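Local coordinates for protein VirX1 (Cyanophage Syn10, PDB 6QGM) that iodinates diverse substrates as a marine viral halogenase, probably by flavin-dependent chemistry as in the tryptophan halogenase family to which it belongs, at residues B[248-253]-B[415-420]; B[274-279]-B[311-316]; B[292-297]-B[304-309]; B[353-358]-B[400-405]. All coordinates share one frame; numbering follows the deposited sequence.

Interaction 1 (B[248-253]-B[415-420]); sequences LANDKA and TPYWKW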
loop_
_atom_site.group_PDB
_atom_site.type_symbol
_atom_site.label_atom_id
_atom_site.label_comp_id
_atom_site.label_asym_id
_atom_site.label_seq_id
_atom_site.Cartn_x
_atom_site.Cartn_y
_atom_site.Cartn_z
ATOM N N LEU B 248 20.463 13.956 -6.747
ATOM C CA LEU B 248 20.844 15.371 -6.530
ATOM C C LEU B 248 22.348 15.515 -6.774
ATOM O O LEU B 248 23.129 14.897 -6.032
ATOM C CB LEU B 248 20.452 15.777 -5.103
ATOM C CG LEU B 248 18.961 15.767 -4.807
ATOM C CD1 LEU B 248 18.711 15.840 -3.308
ATOM C CD2 LEU B 248 18.271 16.919 -5.526
ATOM N N ALA B 249 22.722 16.330 -7.759
ATOM C CA ALA B 249 24.110 16.467 -8.256
ATOM C C ALA B 249 24.912 17.448 -7.392
ATOM O O ALA B 249 26.138 17.425 -7.486
ATOM C CB ALA B 249 24.077 16.896 -9.698
ATOM N N ASN B 250 24.252 18.282 -6.592
ATOM C CA ASN B 250 24.896 19.424 -5.889
ATOM C C ASN B 250 25.646 18.902 -4.660
ATOM O O ASN B 250 25.030 18.292 -3.806
ATOM C CB ASN B 250 23.874 20.533 -5.595
ATOM C CG ASN B 250 23.321 21.143 -6.864
ATOM O OD1 ASN B 250 23.953 21.049 -7.908
ATOM N ND2 ASN B 250 22.158 21.776 -6.784
ATOM N N ASP B 251 26.955 19.120 -4.612
ATOM C CA ASP B 251 27.861 18.591 -3.556
ATOM C C ASP B 251 28.701 19.722 -2.953
ATOM O O ASP B 251 29.473 19.438 -2.020
ATOM C CB ASP B 251 28.746 17.496 -4.144
ATOM C CG ASP B 251 29.563 17.969 -5.332
ATOM O OD1 ASP B 251 29.154 18.975 -5.962
ATOM O OD2 ASP B 251 30.581 17.322 -5.633
ATOM N N LYS B 252 28.551 20.952 -3.455
ATOM C CA LYS B 252 29.298 22.151 -2.988
ATOM C C LYS B 252 28.320 23.298 -2.738
ATOM O O LYS B 252 27.254 23.337 -3.406
ATOM C CB LYS B 252 30.298 22.588 -4.055
ATOM C CG LYS B 252 31.277 21.522 -4.513
ATOM C CD LYS B 252 32.039 20.891 -3.370
ATOM C CE LYS B 252 33.100 19.913 -3.828
ATOM N NZ LYS B 252 34.344 20.049 -3.032
ATOM N N ALA B 253 28.680 24.219 -1.847
ATOM C CA ALA B 253 27.989 25.521 -1.673
ATOM C C ALA B 253 29.029 26.601 -1.386
ATOM O O ALA B 253 30.033 26.310 -0.734
ATOM C CB ALA B 253 26.950 25.450 -0.577
ATOM N N THR B 415 22.754 23.726 -20.507
ATOM C CA THR B 415 24.113 23.377 -20.036
ATOM C C THR B 415 24.187 21.875 -19.815
ATOM O O THR B 415 23.151 21.204 -19.751
ATOM C CB THR B 415 24.469 24.125 -18.753
ATOM O OG1 THR B 415 23.637 23.656 -17.698
ATOM C CG2 THR B 415 24.298 25.620 -18.883
ATOM N N PRO B 416 25.397 21.294 -19.727
ATOM C CA PRO B 416 25.540 19.874 -19.441
ATOM C C PRO B 416 24.892 19.504 -18.102
ATOM O O PRO B 416 24.355 18.409 -18.010
ATOM C CB PRO B 416 27.059 19.642 -19.444
ATOM C CG PRO B 416 27.589 20.765 -20.306
ATOM C CD PRO B 416 26.683 21.934 -20.015
ATOM N N TYR B 417 24.919 20.414 -17.125
ATOM C CA TYR B 417 24.293 20.204 -15.793
ATOM C C TYR B 417 22.802 19.945 -15.963
ATOM O O TYR B 417 22.302 18.947 -15.413
ATOM C CB TYR B 417 24.550 21.388 -14.865
ATOM C CG TYR B 417 23.850 21.305 -13.537
ATOM C CD1 TYR B 417 24.389 20.618 -12.469
ATOM C CD2 TYR B 417 22.640 21.944 -13.340
ATOM C CE1 TYR B 417 23.736 20.546 -11.249
ATOM C CE2 TYR B 417 21.976 21.899 -12.124
ATOM C CZ TYR B 417 22.526 21.193 -11.072
ATOM O OH TYR B 417 21.872 21.133 -9.877
ATOM N N TRP B 418 22.118 20.810 -16.716
ATOM C CA TRP B 418 20.644 20.753 -16.901
ATOM C C TRP B 418 20.290 19.623 -17.868
ATOM O O TRP B 418 19.244 18.987 -17.656
ATOM C CB TRP B 418 20.095 22.121 -17.340
ATOM C CG TRP B 418 20.008 23.077 -16.194
ATOM C CD1 TRP B 418 20.806 24.151 -15.943
ATOM C CD2 TRP B 418 19.099 22.979 -15.084
ATOM N NE1 TRP B 418 20.445 24.746 -14.767
ATOM C CE2 TRP B 418 19.403 24.049 -14.215
ATOM C CE3 TRP B 418 18.052 22.110 -14.754
ATOM C CZ2 TRP B 418 18.699 24.258 -13.033
ATOM C CZ3 TRP B 418 17.367 22.316 -13.587
ATOM C CH2 TRP B 418 17.668 23.387 -12.753
ATOM N N LYS B 419 21.144 19.349 -18.864
ATOM C CA LYS B 419 20.957 18.177 -19.759
ATOM C C LYS B 419 20.981 16.915 -18.886
ATOM O O LYS B 419 20.119 16.047 -19.105
ATOM C CB LYS B 419 21.963 18.169 -20.905
ATOM C CG LYS B 419 21.392 17.608 -22.204
ATOM C CD LYS B 419 22.406 17.409 -23.303
ATOM C CE LYS B 419 22.153 16.170 -24.157
ATOM N NZ LYS B 419 23.417 15.531 -24.615
ATOM N N TRP B 420 21.870 16.850 -17.885
ATOM C CA TRP B 420 21.956 15.673 -16.977
ATOM C C TRP B 420 20.675 15.554 -16.146
ATOM O O TRP B 420 20.137 14.432 -16.038
ATOM C CB TRP B 420 23.166 15.702 -16.045
ATOM C CG TRP B 420 23.227 14.469 -15.187
ATOM C CD1 TRP B 420 23.705 13.241 -15.552
ATOM C CD2 TRP B 420 22.729 14.317 -13.847
ATOM N NE1 TRP B 420 23.538 12.338 -14.539
ATOM C CE2 TRP B 420 22.958 12.976 -13.471
ATOM C CE3 TRP B 420 22.091 15.171 -12.937
ATOM C CZ2 TRP B 420 22.591 12.482 -12.217
ATOM C CZ3 TRP B 420 21.737 14.680 -11.691
ATOM C CH2 TRP B 420 21.982 13.351 -11.340
#
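Y417 and N250 bring together two flat groups, ring and amide, whose planes differ by only 5°. The side chains themselves run at about a right angle. The contact joins the first turn of helix 416-424 to the loop that enters strand 252-258. That entry is a classic beta bulge: D251 and K252 both face Y296 of the neighbouring strand. W418 CD1 lies at the edge of the Y417 ring, in its plane. In turn, Y417 CD2 lies over one face of the W418 ring, toward the rim. A249 CB comes obliquely to two rings, 4.0 Å from Y417 CE1 and 3.8 Å from W420 CZ3. Y417 and W420 are three residues apart on the helix and point to the same side. Y417 CG stands anti to the backbone N (chi1 175°), which extends the phenol toward the loop. There Y417 OH donates a hydrogen bond to N250 OD1 over 2.9 Å. The angle at the carbonyl oxygen is 102°, so the hydroxyl comes from beside the C=O and somewhat out of its plane. N250 ND2 is bonded to E352 OE1. Both ends of the amide are thus held, which limits its rotation. The site is largely buried, and helix 382-408 also packs here, with Y407 against Y417 and L248. The start of helix 416-424 is fixed as well. W418 NE1 bonds to M276 O. T415 is the N-cap: its OG1 bonds to K277 O and accepts a weak capping bond from W418 N at 3.4 Å.

Interaction 2 (B[274-279]-B[311-316]); sequences HAMKNG and REHLGE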
loop_
_atom_site.group_PDB
_atom_site.type_symbol
_atom_site.label_atom_id
_atom_site.label_comp_id
_atom_site.label_asym_id
_atom_site.label_seq_id
_atom_site.Cartn_x
_atom_site.Cartn_y
_atom_site.Cartn_z
ATOM N N HIS B 274 17.060 31.019 -7.580
ATOM C CA HIS B 274 17.425 31.391 -8.966
ATOM C C HIS B 274 18.272 30.270 -9.575
ATOM O O HIS B 274 19.419 30.109 -9.135
ATOM C CB HIS B 274 18.179 32.715 -8.972
ATOM C CG HIS B 274 18.391 33.233 -10.344
ATOM N ND1 HIS B 274 17.680 34.282 -10.830
ATOM C CD2 HIS B 274 19.210 32.831 -11.336
ATOM C CE1 HIS B 274 18.067 34.545 -12.064
ATOM N NE2 HIS B 274 18.987 33.655 -12.401
ATOM N N ALA B 275 17.740 29.524 -10.545
ATOM C CA ALA B 275 18.475 28.429 -11.215
ATOM C C ALA B 275 19.596 29.033 -12.064
ATOM O O ALA B 275 19.314 29.982 -12.831
ATOM C CB ALA B 275 17.545 27.599 -12.042
ATOM N N MET B 276 20.809 28.500 -11.908
ATOM C CA MET B 276 22.059 28.952 -12.580
ATOM C C MET B 276 22.515 27.866 -13.558
ATOM O O MET B 276 21.706 26.951 -13.819
ATOM C CB MET B 276 23.152 29.216 -11.543
ATOM C CG MET B 276 22.714 30.173 -10.459
ATOM S SD MET B 276 23.063 31.859 -10.894
ATOM C CE MET B 276 24.824 31.926 -10.544
ATOM N N LYS B 277 23.743 27.950 -14.082
ATOM C CA LYS B 277 24.241 27.009 -15.127
ATOM C C LYS B 277 24.492 25.620 -14.522
ATOM O O LYS B 277 24.250 24.637 -15.240
ATOM C CB LYS B 277 25.490 27.569 -15.825
ATOM C CG LYS B 277 25.220 28.762 -16.733
ATOM C CD LYS B 277 26.450 29.506 -17.184
ATOM C CE LYS B 277 26.221 30.223 -18.501
ATOM N NZ LYS B 277 27.369 31.087 -18.865
ATOM N N ASN B 278 24.927 25.552 -13.256
ATOM C CA ASN B 278 25.388 24.305 -12.586
ATOM C C ASN B 278 24.751 24.152 -11.205
ATOM O O ASN B 278 25.322 23.410 -10.388
ATOM C CB ASN B 278 26.917 24.255 -12.466
ATOM C CG ASN B 278 27.597 24.547 -13.780
ATOM O OD1 ASN B 278 27.654 23.697 -14.664
ATOM N ND2 ASN B 278 28.083 25.763 -13.918
ATOM N N GLY B 279 23.604 24.787 -10.965
ATOM C CA GLY B 279 22.864 24.701 -9.689
ATOM C C GLY B 279 21.865 25.830 -9.552
ATOM O O GLY B 279 21.151 26.117 -10.538
ATOM N N ARG B 311 29.373 35.782 -8.620
ATOM C CA ARG B 311 29.707 37.237 -8.576
ATOM C C ARG B 311 29.017 37.955 -9.744
ATOM O O ARG B 311 28.401 38.997 -9.487
ATOM C CB ARG B 311 31.222 37.457 -8.608
ATOM C CG ARG B 311 31.921 37.034 -7.333
ATOM C CD ARG B 311 33.399 37.316 -7.334
ATOM N NE ARG B 311 34.008 36.727 -6.150
ATOM C CZ ARG B 311 33.996 37.279 -4.936
ATOM N NH1 ARG B 311 33.408 38.448 -4.723
ATOM N NH2 ARG B 311 34.578 36.650 -3.933
ATOM N N GLU B 312 29.106 37.405 -10.961
ATOM C CA GLU B 312 28.452 37.955 -12.179
ATOM C C GLU B 312 26.955 38.080 -11.895
ATOM O O GLU B 312 26.396 39.160 -12.136
ATOM C CB GLU B 312 28.735 37.088 -13.418
ATOM C CG GLU B 312 30.071 37.387 -14.102
ATOM C CD GLU B 312 30.379 36.606 -15.381
ATOM O OE1 GLU B 312 29.989 35.409 -15.479
ATOM O OE2 GLU B 312 31.008 37.195 -16.286
ATOM N N HIS B 313 26.344 37.018 -11.369
ATOM C CA HIS B 313 24.897 36.942 -11.056
ATOM C C HIS B 313 24.513 38.018 -10.044
ATOM O O HIS B 313 23.394 38.527 -10.157
ATOM C CB HIS B 313 24.515 35.555 -10.542
ATOM C CG HIS B 313 23.132 35.502 -9.987
ATOM N ND1 HIS B 313 22.009 35.487 -10.792
ATOM C CD2 HIS B 313 22.690 35.490 -8.712
ATOM C CE1 HIS B 313 20.940 35.480 -10.035
ATOM N NE2 HIS B 313 21.325 35.472 -8.755
ATOM N N LEU B 314 25.386 38.347 -9.088
ATOM C CA LEU B 314 25.053 39.288 -7.984
ATOM C C LEU B 314 25.166 40.739 -8.463
ATOM O O LEU B 314 24.733 41.608 -7.707
ATOM C CB LEU B 314 25.971 39.019 -6.788
ATOM C CG LEU B 314 25.733 37.705 -6.046
ATOM C CD1 LEU B 314 26.739 37.523 -4.916
ATOM C CD2 LEU B 314 24.314 37.620 -5.511
ATOM N N GLY B 315 25.723 40.993 -9.653
ATOM C CA GLY B 315 25.991 42.356 -10.162
ATOM C C GLY B 315 27.032 43.089 -9.331
ATOM O O GLY B 315 27.903 42.415 -8.793
ATOM N N GLU B 316 26.932 44.417 -9.209
ATOM C CA GLU B 316 27.963 45.289 -8.572
ATOM C C GLU B 316 28.352 44.741 -7.191
ATOM O O GLU B 316 29.562 44.758 -6.885
ATOM C CB GLU B 316 27.473 46.738 -8.469
ATOM C CG GLU B 316 27.207 47.367 -9.827
ATOM C CD GLU B 316 28.103 48.533 -10.213
ATOM O OE1 GLU B 316 29.230 48.632 -9.669
ATOM O OE2 GLU B 316 27.657 49.363 -11.059
#
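At the beta-hairpin turn between strands 270-275 and 279-285, H274 and M276 pack against H313 on the last turn of helix 303-314. The two imidazoles form an edge-to-face pair. H313 CE1 sits over the centre of the H274 ring, 3.4 Å from H274 CG. The ring centroids are 4.3 Å apart and the planes are inclined at 52°, well short of perpendicular. M276 supplies a Met-aromatic contact. Its SD lies over a face of the H313 ring, 4.0 Å from the centroid and shifted toward the rim. The M276 chain is bent at chi2 (-90°) and chi3 (-78°). This folds CE back against H313 CB, at 3.6 Å. The hairpin belongs to the seven-stranded mixed sheet, and helix 303-314 packs on that sheet. V281, on the strand after the turn, touches both M276 and H313. The turn is closed by a backbone bond from M276 N to G279 O, 2.8 Å long. Weak bonds from K277 N and N278 ND2 to the carboxylate of E309 tie it to the same helix one turn earlier.

Interaction 3 (B[292-297]-B[304-309]); sequences TGYCYS and DDAEAE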
loop_
_atom_site.group_PDB
_atom_site.type_symbol
_atom_site.label_atom_id
_atom_site.label_comp_id
_atom_site.label_asym_id
_atom_site.label_seq_id
_atom_site.Cartn_x
_atom_site.Cartn_y
_atom_site.Cartn_z
ATOM N N THR B 292 22.891 35.169 0.705
ATOM C CA THR B 292 22.847 34.567 -0.658
ATOM C C THR B 292 23.977 33.549 -0.840
ATOM O O THR B 292 25.084 33.809 -0.343
ATOM C CB THR B 292 22.979 35.651 -1.733
ATOM O OG1 THR B 292 22.172 36.770 -1.379
ATOM C CG2 THR B 292 22.622 35.164 -3.116
ATOM N N GLY B 293 23.710 32.439 -1.535
ATOM C CA GLY B 293 24.713 31.395 -1.843
ATOM C C GLY B 293 24.385 30.622 -3.114
ATOM O O GLY B 293 23.211 30.609 -3.506
ATOM N N TYR B 294 25.407 30.024 -3.737
ATOM C CA TYR B 294 25.315 29.120 -4.906
ATOM C C TYR B 294 25.432 27.685 -4.388
ATOM O O TYR B 294 26.455 27.388 -3.750
ATOM C CB TYR B 294 26.441 29.460 -5.891
ATOM C CG TYR B 294 26.323 28.931 -7.304
ATOM C CD1 TYR B 294 25.296 28.074 -7.701
ATOM C CD2 TYR B 294 27.276 29.255 -8.246
ATOM C CE1 TYR B 294 25.220 27.586 -8.995
ATOM C CE2 TYR B 294 27.208 28.782 -9.547
ATOM C CZ TYR B 294 26.175 27.952 -9.923
ATOM O OH TYR B 294 26.098 27.501 -11.200
ATOM N N CYS B 295 24.409 26.847 -4.601
ATOM C CA CYS B 295 24.516 25.363 -4.544
ATOM C C CYS B 295 24.845 24.861 -5.946
ATOM O O CYS B 295 24.037 25.146 -6.846
ATOM C CB CYS B 295 23.217 24.703 -4.114
ATOM S SG CYS B 295 22.916 24.876 -2.346
ATOM N N TYR B 296 25.960 24.151 -6.119
ATOM C CA TYR B 296 26.451 23.720 -7.449
ATOM C C TYR B 296 27.049 22.317 -7.373
ATOM O O TYR B 296 27.200 21.776 -6.269
ATOM C CB TYR B 296 27.459 24.722 -8.006
ATOM C CG TYR B 296 28.773 24.826 -7.272
ATOM C CD1 TYR B 296 28.881 25.556 -6.100
ATOM C CD2 TYR B 296 29.927 24.249 -7.778
ATOM C CE1 TYR B 296 30.090 25.681 -5.435
ATOM C CE2 TYR B 296 31.144 24.362 -7.128
ATOM C CZ TYR B 296 31.224 25.082 -5.948
ATOM O OH TYR B 296 32.399 25.223 -5.277
ATOM N N SER B 297 27.356 21.764 -8.545
ATOM C CA SER B 297 27.866 20.393 -8.741
ATOM C C SER B 297 29.292 20.461 -9.275
ATOM O O SER B 297 29.464 20.931 -10.417
ATOM C CB SER B 297 26.977 19.634 -9.673
ATOM O OG SER B 297 27.487 18.348 -9.925
ATOM N N ASP B 304 36.399 27.854 -9.023
ATOM C CA ASP B 304 36.747 29.195 -9.562
ATOM C C ASP B 304 35.664 29.671 -10.538
ATOM O O ASP B 304 35.303 30.863 -10.492
ATOM C CB ASP B 304 38.088 29.175 -10.293
ATOM C CG ASP B 304 39.313 29.160 -9.393
ATOM O OD1 ASP B 304 39.192 28.753 -8.208
ATOM O OD2 ASP B 304 40.394 29.545 -9.894
ATOM N N ASP B 305 35.199 28.773 -11.411
ATOM C CA ASP B 305 34.162 29.061 -12.436
ATOM C C ASP B 305 32.817 29.350 -11.751
ATOM O O ASP B 305 32.137 30.305 -12.179
ATOM C CB ASP B 305 34.006 27.903 -13.426
ATOM C CG ASP B 305 35.049 27.830 -14.522
ATOM O OD1 ASP B 305 36.096 28.511 -14.390
ATOM O OD2 ASP B 305 34.795 27.087 -15.500
ATOM N N ALA B 306 32.431 28.540 -10.751
ATOM C CA ALA B 306 31.179 28.715 -9.976
ATOM C C ALA B 306 31.163 30.079 -9.270
ATOM O O ALA B 306 30.085 30.709 -9.189
ATOM C CB ALA B 306 31.044 27.602 -8.988
ATOM N N GLU B 307 32.319 30.525 -8.767
ATOM C CA GLU B 307 32.455 31.802 -8.026
ATOM C C GLU B 307 32.348 32.984 -8.997
ATOM O O GLU B 307 31.769 34.024 -8.614
ATOM C CB GLU B 307 33.769 31.838 -7.262
ATOM C CG GLU B 307 33.958 33.157 -6.529
ATOM C CD GLU B 307 35.037 33.139 -5.479
ATOM O OE1 GLU B 307 35.137 32.091 -4.802
ATOM O OE2 GLU B 307 35.755 34.158 -5.353
ATOM N N ALA B 308 32.912 32.847 -10.195
ATOM C CA ALA B 308 32.851 33.878 -11.251
ATOM C C ALA B 308 31.383 34.029 -11.691
ATOM O O ALA B 308 30.885 35.167 -11.755
ATOM C CB ALA B 308 33.787 33.506 -12.377
ATOM N N GLU B 309 30.721 32.904 -11.967
ATOM C CA GLU B 309 29.249 32.791 -12.181
ATOM C C GLU B 309 28.493 33.578 -11.104
ATOM O O GLU B 309 27.682 34.449 -11.473
ATOM C CB GLU B 309 28.810 31.332 -12.075
ATOM C CG GLU B 309 28.473 30.664 -13.388
ATOM C CD GLU B 309 27.791 29.325 -13.155
ATOM O OE1 GLU B 309 26.541 29.341 -12.934
ATOM O OE2 GLU B 309 28.519 28.275 -13.134
#
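Y294 reaches from strand 290-296 to helix 303-314. At CB the side chain turns with CG anti to the backbone N (chi1 -164°), which sends the ring toward the helix. CD2 is 3.3 Å from A306 O, which lies at the ring edge near its plane. CE2 is next, 4.1 Å from A306 CB and 3.9 Å from E309 CB. CZ is 3.3 Å from E309 OE1. At the tip, Y294 OH gives a weak hydrogen bond to E309 OE1 at 2.6 Å, with ring and carboxylate planes steeply inclined. The stronger partner of this hydroxyl is N278 N, which donates to it. E309 thus links the helix to the turn at 276-279. Two residues along the strand, Y296 lies beside Y294, and its CB rests on one face of the Y294 ring. A306 CB sits over the centre of the Y296 ring in a CH-pi contact, 3.7 Å from the centroid and 11° off the normal. M254 of the adjacent strand touches Y294, Y296 and A306. The strand and helix segments run roughly antiparallel at 139°, with axes 9.6 Å apart: a beta-alpha unit in which the helix folds back on the sheet.

Interaction 4 (B[353-358]-B[400-405]); sequences PLESTG and SDFVAM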
loop_
_atom_site.group_PDB
_atom_site.type_symbol
_atom_site.label_atom_id
_atom_site.label_comp_id
_atom_site.label_asym_id
_atom_site.label_seq_id
_atom_site.Cartn_x
_atom_site.Cartn_y
_atom_site.Cartn_z
ATOM N N PRO B 353 19.027 23.552 0.468
ATOM C CA PRO B 353 17.805 24.227 0.944
ATOM C C PRO B 353 16.893 24.803 -0.153
ATOM O O PRO B 353 16.413 25.891 0.003
ATOM C CB PRO B 353 18.371 25.338 1.828
ATOM C CG PRO B 353 19.652 25.718 1.083
ATOM C CD PRO B 353 20.219 24.405 0.565
ATOM N N LEU B 354 16.660 24.047 -1.221
ATOM C CA LEU B 354 15.770 24.439 -2.350
ATOM C C LEU B 354 14.309 24.439 -1.868
ATOM O O LEU B 354 13.495 25.190 -2.442
ATOM C CB LEU B 354 15.973 23.461 -3.516
ATOM C CG LEU B 354 15.239 23.828 -4.801
ATOM C CD1 LEU B 354 15.691 25.177 -5.321
ATOM C CD2 LEU B 354 15.435 22.768 -5.870
ATOM N N GLU B 355 13.993 23.624 -0.860
ATOM C CA GLU B 355 12.653 23.604 -0.233
ATOM C C GLU B 355 12.786 24.058 1.228
ATOM O O GLU B 355 11.971 23.649 2.060
ATOM C CB GLU B 355 12.031 22.220 -0.425
ATOM C CG GLU B 355 11.339 22.061 -1.763
ATOM C CD GLU B 355 10.152 22.992 -2.004
ATOM O OE1 GLU B 355 9.456 23.323 -1.005
ATOM O OE2 GLU B 355 9.925 23.397 -3.182
ATOM N N SER B 356 13.738 24.945 1.497
ATOM C CA SER B 356 13.946 25.632 2.796
ATOM C C SER B 356 13.914 24.592 3.901
ATOM O O SER B 356 13.227 24.796 4.913
ATOM C CB SER B 356 12.904 26.693 3.007
ATOM O OG SER B 356 12.878 27.592 1.904
ATOM N N THR B 357 14.647 23.515 3.684
ATOM C CA THR B 357 14.585 22.253 4.463
ATOM C C THR B 357 15.774 22.232 5.454
ATOM O O THR B 357 15.790 21.347 6.323
ATOM C CB THR B 357 14.375 21.105 3.457
ATOM O OG1 THR B 357 14.258 19.854 4.121
ATOM C CG2 THR B 357 15.428 21.032 2.372
ATOM N N GLY B 358 16.662 23.234 5.381
ATOM C CA GLY B 358 17.799 23.458 6.298
ATOM C C GLY B 358 17.547 22.951 7.712
ATOM O O GLY B 358 18.226 22.032 8.136
ATOM N N SER B 400 14.087 14.676 -0.048
ATOM C CA SER B 400 15.179 14.614 -1.061
ATOM C C SER B 400 14.584 14.272 -2.438
ATOM O O SER B 400 15.024 14.898 -3.427
ATOM C CB SER B 400 16.291 13.666 -0.648
ATOM O OG SER B 400 15.814 12.337 -0.515
ATOM N N ASP B 401 13.605 13.357 -2.500
ATOM C CA ASP B 401 12.824 13.051 -3.735
ATOM C C ASP B 401 12.064 14.293 -4.214
ATOM O O ASP B 401 12.082 14.572 -5.428
ATOM C CB ASP B 401 11.831 11.901 -3.522
ATOM C CG ASP B 401 12.411 10.524 -3.770
ATOM O OD1 ASP B 401 13.447 10.439 -4.440
ATOM O OD2 ASP B 401 11.840 9.558 -3.276
ATOM N N PHE B 402 11.397 15.002 -3.306
ATOM C CA PHE B 402 10.612 16.220 -3.636
ATOM C C PHE B 402 11.544 17.260 -4.265
ATOM O O PHE B 402 11.213 17.837 -5.324
ATOM C CB PHE B 402 9.892 16.749 -2.394
ATOM C CG PHE B 402 9.093 18.008 -2.632
ATOM C CD1 PHE B 402 8.339 18.197 -3.783
ATOM C CD2 PHE B 402 9.073 19.003 -1.675
ATOM C CE1 PHE B 402 7.615 19.372 -3.974
ATOM C CE2 PHE B 402 8.358 20.177 -1.866
ATOM C CZ PHE B 402 7.636 20.366 -3.014
ATOM N N VAL B 403 12.704 17.480 -3.646
ATOM C CA VAL B 403 13.728 18.455 -4.128
ATOM C C VAL B 403 14.206 17.990 -5.514
ATOM O O VAL B 403 14.291 18.834 -6.403
ATOM C CB VAL B 403 14.875 18.609 -3.105
ATOM C CG1 VAL B 403 16.074 19.337 -3.665
ATOM C CG2 VAL B 403 14.390 19.305 -1.856
ATOM N N ALA B 404 14.452 16.690 -5.707
ATOM C CA ALA B 404 14.901 16.121 -6.998
ATOM C C ALA B 404 13.876 16.430 -8.103
ATOM O O ALA B 404 14.309 16.668 -9.250
ATOM C CB ALA B 404 15.147 14.633 -6.872
ATOM N N MET B 405 12.574 16.460 -7.777
ATOM C CA MET B 405 11.492 16.692 -8.767
ATOM C C MET B 405 11.583 18.104 -9.358
ATOM O O MET B 405 11.183 18.266 -10.518
ATOM C CB MET B 405 10.117 16.477 -8.133
ATOM C CG MET B 405 9.764 15.020 -7.960
ATOM S SD MET B 405 8.065 14.745 -7.462
ATOM C CE MET B 405 8.026 12.957 -7.358
#
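E355 and F402 cross at about a right angle, with the carboxylate and ring planes 43° apart. The contact sets helix 382-408 against the loop 353-358, which leads into helix 360-373. The loop's PLESTG sequence matches a conserved segment of flavin-dependent tryptophan halogenases that lies near their active site, so this loop probably lies near the active site here as well. The bend of the E355 chain at chi2 (-62°) turns CD back toward F402 CE2, beside CG. E355 CG is 3.5 Å from F402 CE2, and E355 CD is 3.3 Å from it. The approach to the ring is oblique. E355 OE2 is turned on to H406 NE2, its hydrogen-bond partner on the next turn of the helix. H406 also stacks edge-to-face with F402 and bonds through ND1 to F402 O, so one residue holds both partners. I465 of helix 462-468 packs on E355 and F402 as well. V403 divides its methyls between two neighbours. Its CG1, anti to the backbone N (chi1 167°), meets L354, whose side chain slants past it. L354 CB and L354 CD2 are each 4.1 Å from V403 CG1. The other methyl, V403 CG2, rests 4.0 Å from E355 CB.

Following the chain, interaction 1 opens first, at 248-253, and closes last, at 415-420, so its long loop contains the other three. Interaction 2 opens at 274-279. Interaction 3 opens and closes within it, between 292-297 and 304-309, before 311-316 closes interaction 2. Interaction 4 follows in series, from 353-358 to 400-405. No loops cross. Interactions 2 and 3 share helix 303-314 and hold it on the mixed sheet. Interaction 1 ties the loop leading into that sheet's strand 252-258 to helix 416-424, which also bonds to the turn of interaction 2. L248 packs on helix 382-408, linking interactions 1 and 4, while C295 touches P353 between interactions 3 and 4.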